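Local atomic coordinates of endostatin (Mus musculus, PDB entry 1KOE), a protein that inhibits angiogenesis and, as the C-terminal non-collagenous fragment of collagen XVIII, probably binds heparin. Residues A23-Q26 and C27-A31; T134-T137 and G138-G141; L44-R47 and L48-L51. All coordinates share one frame; numbering follows the deposited sequence.

In the fold
All three contacts are local, but they sit in different settings. Interaction 1 lies along helix 19-33 and interaction 3 in the loop after strand 40-42; both are partly buried, and they meet directly where Ala23 packs on Leu44. Interaction 2 is a surface contact in the connection that leads from helix 129-132 into strand 140-145, and its nearest atoms remain about 9 Å from those of interaction 3. The helix combines regular backbone bonds with a ring-to-methylene contact and a glutamine pair. In 44-51 backbone bonds, a serine hydroxyl and a water join the two arms of a turn, whereas 134-141 combines methyl packing with an ST turn and one weak backbone bond.

Interaction 1: A23-Q26 and C27-A31; sequences ADFQ and CFQQA
Phe25 lays one face of its ring against the side chain of Gln29, one helical turn further along helix 19-33. CG of Gln29 sits over that face, 3.9 Å from the centroid of the Phe25 ring, which makes this a CH-pi contact, displaced toward the ring's rim. Bent at chi2, the Gln29 chain brings its amide alongside the ring, and the amide and ring planes are only 5° apart. Phe28 approaches the same ring obliquely, its CD1 4.1 Å from CE1 of Phe25.

Gln26 and Gln30 form a second pair on this helix. NE2 of Gln30 donates to OE1 of Gln26 at 3.1 Å, but the N-H...O angle of 138° shows a bent bond, and the amide planes stand 74° apart. The Gln30 amide has another partner, since its OE1 accepts from the backbone N of Asn10. Beneath these side chains run i to i+4 backbone bonds, such as Gln29 N to Phe25 O at 2.9 Å.

Cys27 forms the disulfide to Cys167, while Asp24 forms a salt bridge with Arg41. The disulfide, the salt bridge and hydrogen bonds to Ala42 and Asn10 thus tie the helix to the rest of the fold, while the side-chain contacts between its turns, a CH-pi contact and a bent amide bond, supplement the backbone bonds.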
ATOM      1  N   ALA A  23       9.375   7.162  -0.050  1.00  9.09           N
ATOM      2  CA  ALA A  23       8.318   6.314   0.509  1.00  8.50           C
ATOM      3  C   ALA A  23       8.914   5.080   1.191  1.00  7.04           C
ATOM      4  O   ALA A  23       8.537   4.736   2.311  1.00  8.57           O
ATOM      5  CB  ALA A  23       7.340   5.895  -0.581  1.00 10.08           C
ATOM      6  N   ASP A  24       9.847   4.419   0.520  1.00  6.23           N
ATOM      7  CA  ASP A  24      10.501   3.240   1.095  1.00  6.78           C
ATOM      8  C   ASP A  24      11.234   3.596   2.388  1.00  7.76           C
ATOM      9  O   ASP A  24      11.234   2.817   3.343  1.00  8.73           O
ATOM     10  CB  ASP A  24      11.515   2.630   0.106  1.00  9.35           C
ATOM     11  CG  ASP A  24      10.874   1.682  -0.920  1.00 11.70           C
ATOM     12  OD1 ASP A  24       9.685   1.342  -0.777  1.00  9.81           O
ATOM     13  OD2 ASP A  24      11.580   1.246  -1.868  1.00 11.63           O
ATOM     14  N   PHE A  25      11.858   4.774   2.439  1.00  7.42           N
ATOM     15  CA  PHE A  25      12.573   5.181   3.646  1.00  6.73           C
ATOM     16  C   PHE A  25      11.579   5.405   4.812  1.00  9.46           C
ATOM     17  O   PHE A  25      11.877   5.098   5.974  1.00  9.44           O
ATOM     18  CB  PHE A  25      13.404   6.441   3.380  1.00  7.02           C
ATOM     19  CG  PHE A  25      14.225   6.871   4.551  1.00  9.17           C
ATOM     20  CD1 PHE A  25      15.013   5.953   5.237  1.00 11.91           C
ATOM     21  CD2 PHE A  25      14.222   8.189   4.966  1.00 17.16           C
ATOM     22  CE1 PHE A  25      15.806   6.355   6.335  1.00 16.73           C
ATOM     23  CE2 PHE A  25      15.004   8.600   6.054  1.00 22.21           C
ATOM     24  CZ  PHE A  25      15.794   7.682   6.737  1.00 14.81           C
ATOM     25  N   GLN A  26      10.405   5.965   4.512  1.00  8.27           N
ATOM     26  CA  GLN A  26       9.388   6.172   5.545  1.00  7.65           C
ATOM     27  C   GLN A  26       8.963   4.814   6.125  1.00  7.86           C
ATOM     28  O   GLN A  26       8.856   4.675   7.346  1.00  9.18           O
ATOM     29  CB  GLN A  26       8.191   6.941   4.981  1.00  9.20           C
ATOM     30  CG  GLN A  26       8.462   8.429   4.813  1.00 18.91           C
ATOM     31  CD  GLN A  26       8.887   9.081   6.126  1.00 39.76           C
ATOM     32  OE1 GLN A  26       8.167   9.011   7.129  1.00 52.67           O
ATOM     33  NE2 GLN A  26      10.079   9.685   6.137  1.00 48.77           N
ATOM     34  N   CYS A  27       8.722   3.829   5.258  1.00  5.94           N
ATOM     35  CA  CYS A  27       8.351   2.486   5.709  1.00  5.67           C
ATOM     36  C   CYS A  27       9.444   1.912   6.625  1.00  8.49           C
ATOM     37  O   CYS A  27       9.151   1.309   7.663  1.00 11.21           O
ATOM     38  CB  CYS A  27       8.138   1.549   4.517  1.00  7.87           C
ATOM     39  SG  CYS A  27       6.620   1.888   3.561  1.00  8.48           S
ATOM     40  N   PHE A  28      10.698   2.095   6.225  1.00  8.20           N
ATOM     41  CA  PHE A  28      11.851   1.622   6.999  1.00  9.36           C
ATOM     42  C   PHE A  28      11.884   2.277   8.383  1.00  9.82           C
ATOM     43  O   PHE A  28      11.980   1.598   9.414  1.00  7.80           O
ATOM     44  CB  PHE A  28      13.155   1.947   6.243  1.00  7.82           C
ATOM     45  CG  PHE A  28      14.410   1.646   7.031  1.00  7.97           C
ATOM     46  CD1 PHE A  28      14.973   2.607   7.865  1.00 14.48           C
ATOM     47  CD2 PHE A  28      15.020   0.393   6.943  1.00 12.10           C
ATOM     48  CE1 PHE A  28      16.125   2.325   8.610  1.00 17.07           C
ATOM     49  CE2 PHE A  28      16.180   0.106   7.690  1.00 12.63           C
ATOM     50  CZ  PHE A  28      16.718   1.077   8.516  1.00 10.01           C
ATOM     51  N   GLN A  29      11.800   3.605   8.404  1.00  7.84           N
ATOM     52  CA  GLN A  29      11.846   4.351   9.653  1.00  9.67           C
ATOM     53  C   GLN A  29      10.717   4.008  10.615  1.00 11.38           C
ATOM     54  O   GLN A  29      10.951   3.739  11.806  1.00 11.23           O
ATOM     55  CB  GLN A  29      11.824   5.855   9.378  1.00 10.91           C
ATOM     56  CG  GLN A  29      13.149   6.387   8.916  1.00 18.10           C
ATOM     57  CD  GLN A  29      14.240   6.225   9.988  1.00 34.87           C
ATOM     58  OE1 GLN A  29      14.579   7.186  10.680  1.00 42.81           O
ATOM     59  NE2 GLN A  29      14.783   5.011  10.132  1.00 32.60           N
ATOM     60  N   GLN A  30       9.495   3.971  10.099  1.00  9.13           N
ATOM     61  CA  GLN A  30       8.354   3.711  10.955  1.00  8.13           C
ATOM     62  C   GLN A  30       8.261   2.297  11.499  1.00  8.77           C
ATOM     63  O   GLN A  30       7.825   2.095  12.642  1.00  9.77           O
ATOM     64  CB  GLN A  30       7.086   4.180  10.265  1.00  8.05           C
ATOM     65  CG  GLN A  30       7.148   5.672  10.049  1.00 11.07           C
ATOM     66  CD  GLN A  30       5.896   6.251   9.416  1.00 12.90           C
ATOM     67  OE1 GLN A  30       4.812   5.679   9.528  1.00 10.57           O
ATOM     68  NE2 GLN A  30       6.036   7.407   8.769  1.00 12.82           N
ATOM     69  N   ALA A  31       8.731   1.328  10.723  1.00  7.44           N
ATOM     70  CA  ALA A  31       8.731  -0.069  11.183  1.00  8.42           C
ATOM     71  C   ALA A  31       9.771  -0.232  12.311  1.00  9.57           C
ATOM     72  O   ALA A  31       9.518  -0.879  13.329  1.00 11.46           O
ATOM     73  CB  ALA A  31       9.058  -1.023  10.020  1.00  9.12           C
TER

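Interaction 2: T134-T137 and G138-G141; sequences TETT and GATG
Ala139 receives two threonine methyls on its CB, one from Thr136 and one from Thr134. The nearer is CG2 of Thr136, 3.4 Å from CB of Ala139 and tighter than usual for two carbons in van der Waals contact; CG2 of Thr134 lies at a more comfortable 3.8 Å from the same CB. Three methyl groups therefore meet where the chain doubles back.

Thr134 and Thr136 adopt the same side-chain conformation, with the hydroxyl opposite the backbone N (both chi1 near -170°) and the methyl between that nitrogen and the carbonyl carbon. In each residue this choice turns the methyl, rather than the hydroxyl, onto Ala139. The hydroxyl of Thr134 is put to use within its own segment: OG1 accepts from the backbone N of Thr136 at 3.2 Å, with a fairly straight N-H...O angle of 163°. That bond spans Glu135 and closes the short turn from which both methyls come to meet the CB of Ala139.

Thr137 is built differently. Its chi1 of 66° places OG1 between the backbone N and carbonyl carbon, near Gly138 N, but the angle there is too poor for a hydrogen bond. Across the bend, the backbone N of Ala139 reaches O of Thr136 at 3.5 Å, a weak bond.

Outside this loop, the carbonyl of Thr137 accepts from OG of Ser158, and Ala139 pairs through its backbone with Cys159, a partner of Cys129 in a disulfide. The bond from Thr136 N to Thr134 OG1 defines an ST turn, here placed in the exposed connection that leads from helix 129-132 into the central strand, 140-145, of a three-stranded antiparallel sheet.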
ATOM      1  N   THR A 134       5.540  14.298  -7.603  1.00 10.29           N
ATOM      2  CA  THR A 134       4.787  15.531  -7.688  1.00 10.70           C
ATOM      3  C   THR A 134       3.454  15.492  -6.967  1.00  7.92           C
ATOM      4  O   THR A 134       2.826  14.436  -6.869  1.00 12.00           O
ATOM      5  CB  THR A 134       4.518  15.902  -9.168  1.00 12.98           C
ATOM      6  OG1 THR A 134       3.989  17.243  -9.241  1.00 14.76           O
ATOM      7  CG2 THR A 134       3.526  14.924  -9.790  1.00 11.47           C
ATOM      8  N   GLU A 135       3.053  16.639  -6.435  1.00  8.88           N
ATOM      9  CA  GLU A 135       1.763  16.767  -5.777  1.00 11.22           C
ATOM     10  C   GLU A 135       0.918  17.841  -6.499  1.00 12.64           C
ATOM     11  O   GLU A 135      -0.055  18.364  -5.945  1.00 14.03           O
ATOM     12  CB  GLU A 135       1.914  17.074  -4.280  1.00 12.02           C
ATOM     13  CG  GLU A 135       2.619  18.393  -3.911  1.00 13.79           C
ATOM     14  CD  GLU A 135       2.326  18.777  -2.465  1.00 24.86           C
ATOM     15  OE1 GLU A 135       2.825  18.084  -1.553  1.00 25.32           O
ATOM     16  OE2 GLU A 135       1.562  19.741  -2.232  1.00 26.85           O
ATOM     17  N   THR A 136       1.271  18.135  -7.749  1.00 11.26           N
ATOM     18  CA  THR A 136       0.537  19.125  -8.543  1.00 12.66           C
ATOM     19  C   THR A 136      -0.899  18.631  -8.786  1.00 13.21           C
ATOM     20  O   THR A 136      -1.126  17.412  -8.905  1.00 13.27           O
ATOM     21  CB  THR A 136       1.247  19.392  -9.888  1.00 16.48           C
ATOM     22  OG1 THR A 136       0.653  20.528 -10.524  1.00 32.58           O
ATOM     23  CG2 THR A 136       1.139  18.198 -10.807  1.00 15.77           C
ATOM     24  N   THR A 137      -1.866  19.555  -8.874  1.00 10.07           N
ATOM     25  CA  THR A 137      -3.260  19.134  -9.064  1.00 10.48           C
ATOM     26  C   THR A 137      -3.593  18.469 -10.387  1.00 11.19           C
ATOM     27  O   THR A 137      -4.498  17.635 -10.448  1.00 13.84           O
ATOM     28  CB  THR A 137      -4.283  20.274  -8.844  1.00 11.25           C
ATOM     29  OG1 THR A 137      -4.122  21.277  -9.854  1.00 11.26           O
ATOM     30  CG2 THR A 137      -4.119  20.896  -7.477  1.00 12.70           C
ATOM     31  N   GLY A 138      -2.872  18.847 -11.437  1.00 12.95           N
ATOM     32  CA  GLY A 138      -3.109  18.290 -12.751  1.00 13.46           C
ATOM     33  C   GLY A 138      -2.582  16.890 -12.976  1.00 16.29           C
ATOM     34  O   GLY A 138      -3.058  16.198 -13.873  1.00 22.92           O
ATOM     35  N   ALA A 139      -1.597  16.456 -12.200  1.00 12.83           N
ATOM     36  CA  ALA A 139      -1.063  15.108 -12.389  1.00 12.40           C
ATOM     37  C   ALA A 139      -1.919  14.098 -11.615  1.00 10.43           C
ATOM     38  O   ALA A 139      -2.559  14.469 -10.625  1.00 10.44           O
ATOM     39  CB  ALA A 139       0.373  15.050 -11.916  1.00 10.70           C
ATOM     40  N   THR A 140      -1.931  12.840 -12.060  1.00  9.22           N
ATOM     41  CA  THR A 140      -2.710  11.824 -11.363  1.00  9.06           C
ATOM     42  C   THR A 140      -1.921  10.598 -10.936  1.00 10.02           C
ATOM     43  O   THR A 140      -0.851  10.279 -11.485  1.00 10.24           O
ATOM     44  CB  THR A 140      -3.936  11.314 -12.182  1.00 14.14           C
ATOM     45  OG1 THR A 140      -3.486  10.608 -13.342  1.00 21.05           O
ATOM     46  CG2 THR A 140      -4.849  12.470 -12.577  1.00 17.07           C
ATOM     47  N   GLY A 141      -2.501   9.895  -9.969  1.00 10.62           N
ATOM     48  CA  GLY A 141      -1.936   8.664  -9.463  1.00 10.07           C
ATOM     49  C   GLY A 141      -3.091   7.697  -9.293  1.00  9.01           C
ATOM     50  O   GLY A 141      -4.201   8.112  -8.948  1.00 10.30           O
TER

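Interaction 3: L44-R47 and L48-L51; sequences LSSR and LQDL
Leu48 and Ser46 share a water across the tight turn that joins the two segments. The water accepts from the backbone N of Leu48 at 3.1 Å and is hydrogen-bonded to OG of Ser46 at 2.7 Å. Ser46 can reach it because its chi1 of 56° sets the hydroxyl between the backbone N and carbonyl carbon.

Gln49 comes next and exchanges two backbone bonds with Ser46, of unequal quality. Its carbonyl O accepts from N of Ser46 at 2.8 Å, in the carbonyl plane and nearly straight at 170°. In return, N of Gln49 donates to O of Ser46 at 3.2 Å, but from well above the plane of that carbonyl and not on a lone pair. CB of Gln49 also passes 3.6 Å from OG of Ser46, while the bend at chi2 leads the amide away, and its OE1 accepts from NH1 of Arg41.

Asp50 has its polar partner outside 44-51: its carboxylate forms a salt bridge with Arg123, which also donates to the carbonyl of Arg47.

Leu51 ends the segment against Ser45. OG of Ser45 accepts from N of Leu51 at 2.9 Å and packs 3.4 Å from CB of Leu51; it is also hydrogen-bonded to OG of Ser117. Further out, CD1 of Leu51 reaches N of Leu44 at 3.7 Å, and Leu44 also packs on Trp132 of helix 129-132.

With Arg47 and Leu48 at its corners, the chain from Ser46 to Gln49 is a type I beta turn, closed by the bond from Gln49 N to Ser46 O, its arms linked again through the Gln49 carbonyl, and set in the long connection between strands 40-42 and 65-66.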
ATOM      1  N   LEU A  44       3.608   0.372  -3.625  1.00  7.22           N
ATOM      2  CA  LEU A  44       3.419   1.272  -4.757  1.00  6.87           C
ATOM      3  C   LEU A  44       4.199   0.763  -5.959  1.00  9.21           C
ATOM      4  O   LEU A  44       5.232   0.111  -5.788  1.00  9.14           O
ATOM      5  CB  LEU A  44       4.034   2.655  -4.425  1.00  8.00           C
ATOM      6  CG  LEU A  44       3.591   3.510  -3.230  1.00  6.24           C
ATOM      7  CD1 LEU A  44       4.580   4.636  -2.950  1.00  6.93           C
ATOM      8  CD2 LEU A  44       2.205   4.067  -3.504  1.00  9.85           C
ATOM      9  N   SER A  45       3.688   1.009  -7.168  1.00  7.07           N
ATOM     10  CA  SER A  45       4.462   0.701  -8.374  1.00  7.88           C
ATOM     11  C   SER A  45       5.273   1.988  -8.623  1.00 10.02           C
ATOM     12  O   SER A  45       4.879   3.073  -8.179  1.00 11.73           O
ATOM     13  CB  SER A  45       3.556   0.457  -9.583  1.00  8.40           C
ATOM     14  OG  SER A  45       3.063  -0.865  -9.606  1.00  8.46           O
ATOM     15  N   SER A  46       6.404   1.884  -9.307  1.00  9.61           N
ATOM     16  CA  SER A  46       7.204   3.069  -9.620  1.00 10.74           C
ATOM     17  C   SER A  46       7.850   2.846 -10.989  1.00 10.89           C
ATOM     18  O   SER A  46       7.629   1.817 -11.612  1.00 10.38           O
ATOM     19  CB  SER A  46       8.248   3.348  -8.528  1.00 16.99           C
ATOM     20  OG  SER A  46       9.097   2.222  -8.290  1.00 22.50           O
ATOM     21  N   ARG A  47       8.650   3.801 -11.451  1.00 13.32           N
ATOM     22  CA  ARG A  47       9.266   3.684 -12.769  1.00 13.60           C
ATOM     23  C   ARG A  47       9.942   2.357 -13.102  1.00 12.92           C
ATOM     24  O   ARG A  47       9.727   1.810 -14.178  1.00 16.34           O
ATOM     25  CB  ARG A  47      10.244   4.847 -13.010  1.00 21.11           C
ATOM     26  CG  ARG A  47      11.024   4.746 -14.329  1.00 31.07           C
ATOM     27  CD  ARG A  47      11.629   6.090 -14.737  1.00 51.84           C
ATOM     28  NE  ARG A  47      10.588   7.103 -14.979  1.00 75.25           N
ATOM     29  CZ  ARG A  47       9.849   7.206 -16.092  1.00 83.77           C
ATOM     30  NH1 ARG A  47      10.025   6.361 -17.112  1.00 84.96           N
ATOM     31  NH2 ARG A  47       8.885   8.125 -16.162  1.00 85.63           N
ATOM     32  N   LEU A  48      10.743   1.836 -12.178  1.00 12.43           N
ATOM     33  CA  LEU A  48      11.467   0.590 -12.407  1.00 15.55           C
ATOM     34  C   LEU A  48      10.921  -0.615 -11.651  1.00 15.27           C
ATOM     35  O   LEU A  48      11.493  -1.702 -11.707  1.00 17.36           O
ATOM     36  CB  LEU A  48      12.910   0.781 -11.968  1.00 17.61           C
ATOM     37  CG  LEU A  48      13.649   1.902 -12.670  1.00 22.06           C
ATOM     38  CD1 LEU A  48      14.963   2.102 -11.939  1.00 23.60           C
ATOM     39  CD2 LEU A  48      13.863   1.543 -14.147  1.00 23.85           C
ATOM     40  N   GLN A  49       9.755  -0.476 -11.051  1.00 12.21           N
ATOM     41  CA  GLN A  49       9.247  -1.556 -10.239  1.00 13.64           C
ATOM     42  C   GLN A  49       7.737  -1.728 -10.279  1.00 11.79           C
ATOM     43  O   GLN A  49       7.006  -0.771 -10.088  1.00 14.24           O
ATOM     44  CB  GLN A  49       9.676  -1.259  -8.788  1.00 22.75           C
ATOM     45  CG  GLN A  49       9.086  -2.150  -7.725  1.00 37.49           C
ATOM     46  CD  GLN A  49       9.954  -3.349  -7.417  1.00 46.69           C
ATOM     47  OE1 GLN A  49      10.860  -3.270  -6.576  1.00 52.06           O
ATOM     48  NE2 GLN A  49       9.654  -4.485  -8.047  1.00 48.85           N
ATOM     49  N   ASP A  50       7.282  -2.940 -10.566  1.00 10.45           N
ATOM     50  CA  ASP A  50       5.855  -3.236 -10.528  1.00 10.04           C
ATOM     51  C   ASP A  50       5.572  -3.618  -9.073  1.00 10.87           C
ATOM     52  O   ASP A  50       6.364  -4.314  -8.434  1.00 11.85           O
ATOM     53  CB  ASP A  50       5.521  -4.449 -11.389  1.00 13.26           C
ATOM     54  CG  ASP A  50       5.728  -4.191 -12.849  1.00 15.08           C
ATOM     55  OD1 ASP A  50       5.276  -3.135 -13.332  1.00 14.31           O
ATOM     56  OD2 ASP A  50       6.349  -5.034 -13.522  1.00 21.37           O
ATOM     57  N   LEU A  51       4.455  -3.152  -8.541  1.00 10.75           N
ATOM     58  CA  LEU A  51       4.059  -3.469  -7.171  1.00  8.93           C
ATOM     59  C   LEU A  51       4.063  -4.993  -6.950  1.00 10.07           C
ATOM     60  O   LEU A  51       4.528  -5.483  -5.919  1.00 10.11           O
ATOM     61  CB  LEU A  51       2.652  -2.926  -6.925  1.00  9.42           C
ATOM     62  CG  LEU A  51       1.846  -3.354  -5.693  1.00 11.08           C
ATOM     63  CD1 LEU A  51       2.639  -3.057  -4.433  1.00 14.34           C
ATOM     64  CD2 LEU A  51       0.529  -2.575  -5.689  1.00 13.25           C
TER
HETATM   65  O   HOH W   1      11.491   2.671  -9.339  1.00 18.73           O